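PDB 3MKV: putative amidohydrolase from Unidentified, which probably hydrolyses dipeptides that end in proline, acting as a zinc-dependent prolidase of the amidohydrolase superfamily. Local coordinates for residues E36-D39 with K40-S44; R179-R182 with E183-M187; R264-E268 with H269-V273. All coordinates share one frame; numbering follows the deposited sequence.

Interaction 1 of 3, residues E36-D39 with K40-S44; sequences EVSD and KPIKS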
ATOM      1  N   GLU A  36      13.207   1.239  60.000  1.00 69.51           N
ATOM      2  CA  GLU A  36      12.696   0.804  61.290  1.00 73.13           C
ATOM      3  C   GLU A  36      11.424   1.551  61.653  1.00 72.31           C
ATOM      4  O   GLU A  36      11.240   2.714  61.287  1.00 68.78           O
ATOM      5  CB  GLU A  36      13.741   1.004  62.389  1.00 73.81           C
ATOM      6  CG  GLU A  36      15.005   0.177  62.213  1.00 82.30           C
ATOM      7  CD  GLU A  36      16.116   0.597  63.167  1.00 82.74           C
ATOM      8  OE1 GLU A  36      17.295   0.581  62.745  1.00 84.93           O
ATOM      9  OE2 GLU A  36      15.808   0.952  64.330  1.00 88.06           O
ATOM     10  N   VAL A  37      10.548   0.864  62.374  1.00 73.64           N
ATOM     11  CA  VAL A  37       9.305   1.441  62.842  1.00 76.81           C
ATOM     12  C   VAL A  37       9.017   0.872  64.233  1.00 80.69           C
ATOM     13  O   VAL A  37       8.346  -0.155  64.361  1.00 78.88           O
ATOM     14  CB  VAL A  37       8.137   1.099  61.883  1.00 76.31           C
ATOM     15  CG1 VAL A  37       6.835   1.720  62.370  1.00 70.83           C
ATOM     16  CG2 VAL A  37       8.453   1.555  60.463  1.00 76.07           C
ATOM     17  N   SER A  38       9.535   1.526  65.271  1.00 83.11           N
ATOM     18  CA  SER A  38       9.330   1.047  66.639  1.00 84.59           C
ATOM     19  C   SER A  38       8.833   2.139  67.568  1.00 84.11           C
ATOM     20  O   SER A  38       8.852   3.321  67.225  1.00 81.14           O
ATOM     21  CB  SER A  38      10.615   0.443  67.212  1.00 84.87           C
ATOM     22  OG  SER A  38      11.467   1.456  67.719  1.00 88.02           O
ATOM     23  N   ASP A  39       8.384   1.721  68.747  1.00 88.19           N
ATOM     24  CA  ASP A  39       7.989   2.644  69.805  1.00 95.42           C
ATOM     25  C   ASP A  39       9.177   2.895  70.726  1.00 99.08           C
ATOM     26  O   ASP A  39       9.312   3.969  71.312  1.00101.03           O
ATOM     27  CB  ASP A  39       6.806   2.082  70.589  1.00 95.31           C
ATOM     28  CG  ASP A  39       6.800   0.565  70.624  1.00 96.51           C
ATOM     29  OD1 ASP A  39       5.707  -0.020  70.771  1.00 98.57           O
ATOM     30  OD2 ASP A  39       7.886  -0.045  70.491  1.00 92.26           O
ATOM     31  N   LYS A  40      10.038   1.888  70.840  1.00103.74           N
ATOM     32  CA  LYS A  40      11.327   2.039  71.501  1.00107.39           C
ATOM     33  C   LYS A  40      12.226   2.962  70.682  1.00109.00           C
ATOM     34  O   LYS A  40      12.852   2.522  69.717  1.00109.98           O
ATOM     35  CB  LYS A  40      12.010   0.676  71.647  1.00107.57           C
ATOM     36  CG  LYS A  40      11.638  -0.095  72.904  1.00113.65           C
ATOM     37  CD  LYS A  40      11.980   0.704  74.155  1.00122.41           C
ATOM     38  CE  LYS A  40      12.493  -0.197  75.270  1.00125.88           C
ATOM     39  NZ  LYS A  40      11.638  -1.401  75.454  1.00129.24           N
ATOM     40  N   PRO A  41      12.292   4.249  71.064  1.00109.77           N
ATOM     41  CA  PRO A  41      13.147   5.200  70.372  1.00109.05           C
ATOM     42  C   PRO A  41      14.345   4.519  69.714  1.00107.49           C
ATOM     43  O   PRO A  41      14.948   3.621  70.300  1.00103.15           O
ATOM     44  CB  PRO A  41      13.587   6.126  71.504  1.00108.18           C
ATOM     45  CG  PRO A  41      12.369   6.165  72.422  1.00106.91           C
ATOM     46  CD  PRO A  41      11.573   4.890  72.181  1.00108.78           C
ATOM     47  N   ILE A  42      14.675   4.946  68.499  1.00110.40           N
ATOM     48  CA  ILE A  42      15.709   4.285  67.702  1.00113.05           C
ATOM     49  C   ILE A  42      16.998   5.089  67.594  1.00113.29           C
ATOM     50  O   ILE A  42      16.988   6.320  67.652  1.00110.99           O
ATOM     51  CB  ILE A  42      15.203   3.932  66.281  1.00113.55           C
ATOM     52  CG1 ILE A  42      14.194   4.976  65.799  1.00112.25           C
ATOM     53  CG2 ILE A  42      14.571   2.545  66.269  1.00115.82           C
ATOM     54  CD1 ILE A  42      13.297   4.488  64.680  1.00108.23           C
ATOM     55  N   LYS A  43      18.105   4.370  67.431  1.00115.25           N
ATOM     56  CA  LYS A  43      19.429   4.974  67.352  1.00116.06           C
ATOM     57  C   LYS A  43      19.733   5.450  65.935  1.00116.04           C
ATOM     58  O   LYS A  43      19.735   4.656  64.990  1.00115.46           O
ATOM     59  CB  LYS A  43      20.483   3.953  67.779  1.00117.55           C
ATOM     60  CG  LYS A  43      20.864   2.978  66.672  1.00119.20           C
ATOM     61  CD  LYS A  43      21.248   1.619  67.228  1.00119.76           C
ATOM     62  CE  LYS A  43      20.032   0.914  67.810  1.00118.78           C
ATOM     63  NZ  LYS A  43      20.338  -0.486  68.201  1.00115.19           N
ATOM     64  N   SER A  44      19.995   6.746  65.790  1.00115.42           N
ATOM     65  CA  SER A  44      20.361   7.310  64.493  1.00116.12           C
ATOM     66  C   SER A  44      21.420   8.392  64.657  1.00115.30           C
ATOM     67  O   SER A  44      21.149   9.467  65.196  1.00113.66           O
ATOM     68  CB  SER A  44      19.138   7.892  63.796  1.00117.25           C
ATOM     69  OG  SER A  44      18.666   9.026  64.501  1.00122.16           O
TER

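Interaction 2 of 3, residues R179-R182 with E183-M187; sequences RAVR and EELQM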
ATOM      1  N   ARG A 179      -1.575  -8.677  19.120  1.00 47.73           N
ATOM      2  CA  ARG A 179      -0.462  -7.856  18.671  1.00 51.13           C
ATOM      3  C   ARG A 179      -0.417  -6.528  19.435  1.00 46.10           C
ATOM      4  O   ARG A 179       0.640  -6.089  19.882  1.00 48.78           O
ATOM      5  CB  ARG A 179      -0.532  -7.626  17.156  1.00 48.68           C
ATOM      6  CG  ARG A 179       0.817  -7.211  16.535  1.00 50.59           C
ATOM      7  CD  ARG A 179       0.824  -7.312  14.996  1.00 60.37           C
ATOM      8  NE  ARG A 179      -0.525  -7.274  14.428  1.00 76.08           N
ATOM      9  CZ  ARG A 179      -1.139  -8.315  13.859  1.00 79.98           C
ATOM     10  NH1 ARG A 179      -0.522  -9.491  13.750  1.00 72.41           N
ATOM     11  NH2 ARG A 179      -2.373  -8.179  13.386  1.00 75.21           N
ATOM     12  N   ALA A 180      -1.573  -5.901  19.591  1.00 43.97           N
ATOM     13  CA  ALA A 180      -1.671  -4.641  20.301  1.00 43.40           C
ATOM     14  C   ALA A 180      -1.140  -4.772  21.722  1.00 44.95           C
ATOM     15  O   ALA A 180      -0.322  -3.967  22.163  1.00 50.32           O
ATOM     16  CB  ALA A 180      -3.111  -4.149  20.305  1.00 41.09           C
ATOM     17  N   VAL A 181      -1.589  -5.788  22.447  1.00 46.59           N
ATOM     18  CA  VAL A 181      -1.148  -5.944  23.826  1.00 45.29           C
ATOM     19  C   VAL A 181       0.343  -6.179  23.859  1.00 45.18           C
ATOM     20  O   VAL A 181       1.041  -5.658  24.716  1.00 45.75           O
ATOM     21  CB  VAL A 181      -1.850  -7.112  24.526  1.00 52.18           C
ATOM     22  CG1 VAL A 181      -1.120  -7.476  25.820  1.00 51.25           C
ATOM     23  CG2 VAL A 181      -3.309  -6.768  24.794  1.00 52.29           C
ATOM     24  N   ARG A 182       0.833  -6.977  22.919  1.00 47.70           N
ATOM     25  CA  ARG A 182       2.254  -7.284  22.863  1.00 42.24           C
ATOM     26  C   ARG A 182       3.058  -6.014  22.589  1.00 42.30           C
ATOM     27  O   ARG A 182       4.129  -5.810  23.168  1.00 43.13           O
ATOM     28  CB  ARG A 182       2.533  -8.371  21.820  1.00 47.34           C
ATOM     29  CG  ARG A 182       2.049  -9.761  22.245  1.00 37.96           C
ATOM     30  CD  ARG A 182       2.159 -10.762  21.098  1.00 39.12           C
ATOM     31  NE  ARG A 182       1.731 -12.090  21.510  1.00 43.54           N
ATOM     32  CZ  ARG A 182       1.551 -13.119  20.691  1.00 43.99           C
ATOM     33  NH1 ARG A 182       1.785 -13.001  19.392  1.00 42.78           N
ATOM     34  NH2 ARG A 182       1.164 -14.283  21.184  1.00 46.22           N
ATOM     35  N   GLU A 183       2.519  -5.150  21.737  1.00 35.92           N
ATOM     36  CA  GLU A 183       3.117  -3.839  21.465  1.00 39.54           C
ATOM     37  C   GLU A 183       3.174  -2.927  22.693  1.00 43.57           C
ATOM     38  O   GLU A 183       4.208  -2.315  22.971  1.00 46.50           O
ATOM     39  CB  GLU A 183       2.368  -3.138  20.318  1.00 35.77           C
ATOM     40  CG  GLU A 183       2.478  -3.916  19.003  1.00 48.79           C
ATOM     41  CD  GLU A 183       1.743  -3.260  17.857  1.00 52.73           C
ATOM     42  OE1 GLU A 183       1.277  -2.120  18.031  1.00 56.51           O
ATOM     43  OE2 GLU A 183       1.627  -3.890  16.780  1.00 65.10           O
ATOM     44  N   GLU A 184       2.067  -2.834  23.424  1.00 40.14           N
ATOM     45  CA  GLU A 184       2.020  -1.981  24.593  1.00 42.09           C
ATOM     46  C   GLU A 184       2.993  -2.489  25.648  1.00 43.81           C
ATOM     47  O   GLU A 184       3.709  -1.712  26.287  1.00 44.78           O
ATOM     48  CB  GLU A 184       0.594  -1.899  25.170  1.00 39.12           C
ATOM     49  CG  GLU A 184      -0.431  -1.203  24.274  1.00 42.89           C
ATOM     50  CD  GLU A 184       0.017   0.173  23.794  1.00 57.19           C
ATOM     51  OE1 GLU A 184       0.462   0.989  24.632  1.00 58.05           O
ATOM     52  OE2 GLU A 184      -0.083   0.438  22.573  1.00 53.38           O
ATOM     53  N   LEU A 185       3.020  -3.803  25.830  1.00 42.56           N
ATOM     54  CA  LEU A 185       3.936  -4.404  26.775  1.00 45.48           C
ATOM     55  C   LEU A 185       5.408  -4.171  26.380  1.00 45.61           C
ATOM     56  O   LEU A 185       6.233  -3.835  27.231  1.00 42.48           O
ATOM     57  CB  LEU A 185       3.634  -5.897  26.924  1.00 50.83           C
ATOM     58  CG  LEU A 185       2.329  -6.274  27.640  1.00 48.28           C
ATOM     59  CD1 LEU A 185       2.079  -7.765  27.579  1.00 43.01           C
ATOM     60  CD2 LEU A 185       2.380  -5.822  29.082  1.00 48.44           C
ATOM     61  N   GLN A 186       5.740  -4.336  25.103  1.00 44.56           N
ATOM     62  CA  GLN A 186       7.127  -4.127  24.678  1.00 49.38           C
ATOM     63  C   GLN A 186       7.507  -2.662  24.853  1.00 47.47           C
ATOM     64  O   GLN A 186       8.672  -2.346  25.117  1.00 47.27           O
ATOM     65  CB  GLN A 186       7.379  -4.587  23.229  1.00 48.41           C
ATOM     66  CG  GLN A 186       7.301  -3.484  22.183  1.00 60.33           C
ATOM     67  CD  GLN A 186       8.584  -2.636  22.048  1.00 63.87           C
ATOM     68  OE1 GLN A 186       9.687  -3.158  21.854  1.00 48.13           O
ATOM     69  NE2 GLN A 186       8.423  -1.314  22.112  1.00 61.82           N
ATOM     70  N   MET A 187       6.524  -1.775  24.720  1.00 44.56           N
ATOM     71  CA  MET A 187       6.776  -0.350  24.866  1.00 41.64           C
ATOM     72  C   MET A 187       6.917   0.064  26.344  1.00 48.67           C
ATOM     73  O   MET A 187       7.344   1.187  26.644  1.00 45.12           O
ATOM     74  CB  MET A 187       5.732   0.488  24.109  1.00 39.85           C
ATOM     75  CG  MET A 187       6.118   0.756  22.639  1.00 41.18           C
ATOM     76  SD  MET A 187       4.989   1.734  21.600  1.00 32.55           S
ATOM     77  CE  MET A 187       3.434   0.923  21.894  1.00 41.84           C
TER

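Interaction 3 of 3, residues R264-E268 with H269-V273; sequences RLVAE and HGAYV. With SO4 (sulfate ion), chain L.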
ATOM      1  N   ARG A 264     -21.465  -9.983  44.153  1.00 68.60           N
ATOM      2  CA  ARG A 264     -21.107 -11.264  44.737  1.00 68.16           C
ATOM      3  C   ARG A 264     -20.086 -11.997  43.884  1.00 64.60           C
ATOM      4  O   ARG A 264     -19.098 -12.510  44.396  1.00 68.16           O
ATOM      5  CB  ARG A 264     -22.350 -12.137  44.952  1.00 71.30           C
ATOM      6  CG  ARG A 264     -23.087 -11.868  46.265  1.00 75.79           C
ATOM      7  CD  ARG A 264     -23.964 -13.062  46.690  1.00 81.61           C
ATOM      8  NE  ARG A 264     -25.073 -13.299  45.764  1.00 80.00           N
ATOM      9  CZ  ARG A 264     -26.131 -12.498  45.645  1.00 79.38           C
ATOM     10  NH1 ARG A 264     -26.230 -11.400  46.388  1.00 79.62           N
ATOM     11  NH2 ARG A 264     -27.084 -12.785  44.772  1.00 77.64           N
ATOM     12  N   LEU A 265     -20.329 -12.039  42.580  1.00 66.67           N
ATOM     13  CA  LEU A 265     -19.471 -12.772  41.647  1.00 63.45           C
ATOM     14  C   LEU A 265     -18.051 -12.215  41.615  1.00 60.54           C
ATOM     15  O   LEU A 265     -17.070 -12.966  41.583  1.00 61.83           O
ATOM     16  CB  LEU A 265     -20.082 -12.738  40.249  1.00 64.61           C
ATOM     17  CG  LEU A 265     -19.285 -13.436  39.150  1.00 65.43           C
ATOM     18  CD1 LEU A 265     -19.545 -14.937  39.161  1.00 60.07           C
ATOM     19  CD2 LEU A 265     -19.642 -12.833  37.802  1.00 65.93           C
ATOM     20  N   VAL A 266     -17.944 -10.892  41.613  1.00 58.62           N
ATOM     21  CA  VAL A 266     -16.646 -10.223  41.766  1.00 58.20           C
ATOM     22  C   VAL A 266     -15.922 -10.661  43.042  1.00 57.83           C
ATOM     23  O   VAL A 266     -14.752 -11.058  43.003  1.00 58.44           O
ATOM     24  CB  VAL A 266     -16.820  -8.694  41.811  1.00 55.11           C
ATOM     25  CG1 VAL A 266     -15.519  -8.018  42.201  1.00 61.20           C
ATOM     26  CG2 VAL A 266     -17.321  -8.187  40.478  1.00 57.78           C
ATOM     27  N   ALA A 267     -16.624 -10.581  44.172  1.00 57.66           N
ATOM     28  CA  ALA A 267     -16.061 -10.985  45.462  1.00 59.87           C
ATOM     29  C   ALA A 267     -15.533 -12.404  45.403  1.00 61.65           C
ATOM     30  O   ALA A 267     -14.438 -12.693  45.876  1.00 65.46           O
ATOM     31  CB  ALA A 267     -17.107 -10.874  46.547  1.00 56.69           C
ATOM     32  N   GLU A 268     -16.331 -13.287  44.819  1.00 65.96           N
ATOM     33  CA  GLU A 268     -16.024 -14.705  44.775  1.00 68.32           C
ATOM     34  C   GLU A 268     -14.845 -15.007  43.871  1.00 67.06           C
ATOM     35  O   GLU A 268     -14.134 -15.980  44.086  1.00 66.30           O
ATOM     36  CB  GLU A 268     -17.243 -15.484  44.299  1.00 70.17           C
ATOM     37  CG  GLU A 268     -16.965 -16.949  44.053  1.00 80.74           C
ATOM     38  CD  GLU A 268     -17.809 -17.513  42.929  1.00 85.93           C
ATOM     39  OE1 GLU A 268     -18.867 -16.911  42.623  1.00 83.19           O
ATOM     40  OE2 GLU A 268     -17.409 -18.551  42.350  1.00 84.27           O
ATOM     41  N   HIS A 269     -14.651 -14.185  42.846  1.00 69.22           N
ATOM     42  CA  HIS A 269     -13.545 -14.380  41.912  1.00 65.83           C
ATOM     43  C   HIS A 269     -12.249 -13.770  42.419  1.00 64.39           C
ATOM     44  O   HIS A 269     -11.184 -14.046  41.887  1.00 63.35           O
ATOM     45  CB  HIS A 269     -13.882 -13.777  40.553  1.00 70.69           C
ATOM     46  CG  HIS A 269     -14.554 -14.728  39.618  1.00 69.64           C
ATOM     47  ND1 HIS A 269     -15.897 -15.025  39.699  1.00 71.84           N
ATOM     48  CD2 HIS A 269     -14.070 -15.441  38.574  1.00 71.28           C
ATOM     49  CE1 HIS A 269     -16.211 -15.884  38.746  1.00 75.32           C
ATOM     50  NE2 HIS A 269     -15.121 -16.150  38.047  1.00 69.99           N
ATOM     51  N   GLY A 270     -12.343 -12.929  43.441  1.00 64.20           N
ATOM     52  CA  GLY A 270     -11.159 -12.298  43.998  1.00 58.78           C
ATOM     53  C   GLY A 270     -10.772 -11.064  43.213  1.00 64.22           C
ATOM     54  O   GLY A 270      -9.668 -10.533  43.371  1.00 67.91           O
ATOM     55  N   ALA A 271     -11.689 -10.603  42.365  1.00 59.18           N
ATOM     56  CA  ALA A 271     -11.465  -9.409  41.561  1.00 57.93           C
ATOM     57  C   ALA A 271     -11.656  -8.134  42.391  1.00 56.37           C
ATOM     58  O   ALA A 271     -12.298  -8.157  43.435  1.00 52.94           O
ATOM     59  CB  ALA A 271     -12.400  -9.409  40.343  1.00 52.60           C
ATOM     60  N   TYR A 272     -11.108  -7.020  41.911  1.00 58.18           N
ATOM     61  CA  TYR A 272     -11.281  -5.729  42.572  1.00 53.38           C
ATOM     62  C   TYR A 272     -12.102  -4.773  41.734  1.00 51.89           C
ATOM     63  O   TYR A 272     -12.074  -4.830  40.499  1.00 53.82           O
ATOM     64  CB  TYR A 272      -9.941  -5.055  42.827  1.00 53.16           C
ATOM     65  CG  TYR A 272      -8.896  -5.900  43.514  1.00 47.47           C
ATOM     66  CD1 TYR A 272      -8.561  -5.674  44.838  1.00 45.99           C
ATOM     67  CD2 TYR A 272      -8.210  -6.884  42.821  1.00 43.55           C
ATOM     68  CE1 TYR A 272      -7.584  -6.429  45.467  1.00 40.33           C
ATOM     69  CE2 TYR A 272      -7.235  -7.641  43.434  1.00 45.18           C
ATOM     70  CZ  TYR A 272      -6.929  -7.413  44.764  1.00 53.06           C
ATOM     71  OH  TYR A 272      -5.960  -8.167  45.393  1.00 58.00           O
ATOM     72  N   VAL A 273     -12.824  -3.884  42.410  1.00 46.62           N
ATOM     73  CA  VAL A 273     -13.482  -2.772  41.728  1.00 47.54           C
ATOM     74  C   VAL A 273     -12.887  -1.429  42.137  1.00 46.21           C
ATOM     75  O   VAL A 273     -12.467  -1.237  43.276  1.00 49.46           O
ATOM     76  CB  VAL A 273     -15.020  -2.753  41.946  1.00 45.79           C
ATOM     77  CG1 VAL A 273     -15.638  -1.634  41.131  1.00 40.00           C
ATOM     78  CG2 VAL A 273     -15.629  -4.089  41.531  1.00 43.27           C
TER
HETATM   79  S   SO4 L 428      -4.584 -10.897  43.878  0.50 47.14           S
HETATM   80  O1  SO4 L 428      -4.082  -9.526  43.840  0.50 44.19           O
HETATM   81  O2  SO4 L 428      -3.668 -11.733  44.631  0.50 40.93           O
HETATM   82  O3  SO4 L 428      -5.895 -10.900  44.514  0.50 46.10           O
HETATM   83  O4  SO4 L 428      -4.684 -11.427  42.519  0.50 46.76           O

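Interaction 1 of 3, residues E36-D39 with K40-S44
The chain runs extended through E36, V37 and S38, then turns at D39, and S38 reaches across that turn to K40. From K40 onward the backbone is extended again, without regular secondary structure. It doubles back over the end of the strand, which brings I42 above the side of the strand that carries E36 and S38.

S38 OG donates a hydrogen bond to K40 O, at 2.7 Å. The hydroxyl meets the oxygen from above the carbonyl plane, about 50° out of it. The chi1 of 83° sets OG between the backbone N and the carbonyl carbon, and this turns it to the K40 carbonyl. The bond spans two residues. D39 adds a second, weaker tie. Its carboxylate curls toward the amide that follows it, and D39 OD2 takes a weak, bent bond from K40 N at 2.9 Å.

I42 lies over both side chains. Its CG2 methyl packs against the S38 hydroxyl, with I42 CG2 3.6 Å from S38 OG. The apolar approach is that of I42 CD1 to E36 CB, at 4.2 Å. The side chains of E36 and I42 run antiparallel past one another. The placement of the E36 carboxylate is doubtful, because it comes too close to I42.

The contact is the end of an edge strand, tied by a serine side chain to the loop that leads on toward strand 48-51. The strand 33-38 is an outermost strand of a small four-stranded mixed sheet outside the barrel, and it pairs antiparallel with strand 25-30. Backbone bonds join E36 to L28 and S38 to E26. The loop is fixed to the same neighbour, since I42 N bonds to the E26 carboxylate. Farther in, I42 and S44 rest on L7 of strand 5-9.

Interaction 2 of 3, residues R179-R182 with E183-M187
E183 lies alongside R179, one helical turn later, and its side chain runs back over the R179 carbonyl. E183 CB is 3.4 Å from R179 O and as far from A180 O. E183 CG comes closer, to 3.0 Å from R179 O. The chi1 of -63° swings CG beside the backbone N of E183 and back over R179 O. E183 CD stays near R179 O, at 3.6 Å. The extended chain then carries the tip to the aliphatic part of the arginine, with E183 OE2 3.4 Å from R179 CG. The two side chains run alongside in the same sense, with the guanidinium and carboxylate planes 45° apart. Their charged atoms do not meet: R179 NE and E183 OE2 are 4.6 Å apart. Each charge has another partner. E183 OE1 forms a salt bridge with R169, and R179 NH1 forms one with E176 of the second subunit.

All of this lies on helix 174-187. Four i to i+4 bonds run from the amides of E183, E184, L185 and Q186 to the carbonyls of R179, A180, V181 and R182. The helix probably belongs to the outer helical layer of the TIM barrel that forms the catalytic domain in this family.

A different side of the helix is apolar. V181 CG1 touches L185 CD1 at 3.7 Å, and these two side chains are also aligned with each other. Both rest on I192, and V181 reaches I220 of helix 214-225 as well.

The buried charges are paired off the helix. E184 spans R169, by a salt bridge, and the backbone N of R134. R182 extends straight from CG to NE and divides its guanidinium between E223 of its own chain and D172 and E216 of the second subunit.

Interaction 3 of 3, residues R264-E268 with H269-V273
The carbonyl oxygen of L265 is gripped twice by H269, through H269 N and through the ring atom H269 ND1. Each of these bonds to L265 O is 3.0 Å long. The two donors arrive from opposite faces of the carbonyl plane. H269 N is tilted moderately from that plane. ND1 stands well above the other face, but L265 O lies at the edge of the imidazole, close to the ring plane. The ND1 bond thus fixes the ring rotation, with an N-H...O angle of 146°. It is consistent with a proton on ND1. The leucine runs beside the ring in the same sense, and L265 CD1 is 3.5 Å from H269 CE1. L265 CG sits anti to the backbone N, chi1 179°, which lays the branch next to the imidazole.

The helix 260-269 ends here in a Schellman motif. G270 leaves the helix with positive phi (84°), which suits glycine, as it has no CB to meet the carbonyl before it. A271 N bonds back to V266 O at 3.2 Å, and G270 N to A267 O. The turn then leads directly into strand 272-274. Helix and strand belong to the beta-alpha-beta unit of strand 251-254, helix 260-269 and strand 272-274, a building block of the TIM barrel of this family.

V266 CG1 packs on A271 CB at 3.9 Å and on V273 CG2 at 4.0 Å. I241 and V319 cover the same valine.

Y272 points away from the helix. Y272 OH is 2.8 Å from O1 of a sulfate, probably from the crystallisation liquor, and O3 is almost as near. R250 also holds this sulfate, while K320 makes a cation-pi contact with Y272.

In the fold
The three contacts share no element and do not touch. Interaction 1 is a surface contact on the small mixed sheet, its centre about 33 Å from the centre of the chain. A hydroxyl and a carboxylate bond to backbone atoms there. Interactions 2 and 3 both belong to the amidohydrolase domain, with nearest atoms about 17 Å apart. Interaction 2 is buried, lies within one helix and faces a second subunit, so charged side chains find partners on both chains. Interaction 3 is partly buried and joins a helix end to a strand. Its apolar contacts include buried side chains, and the side chain of V273 is about 11 Å from a bound zinc ion.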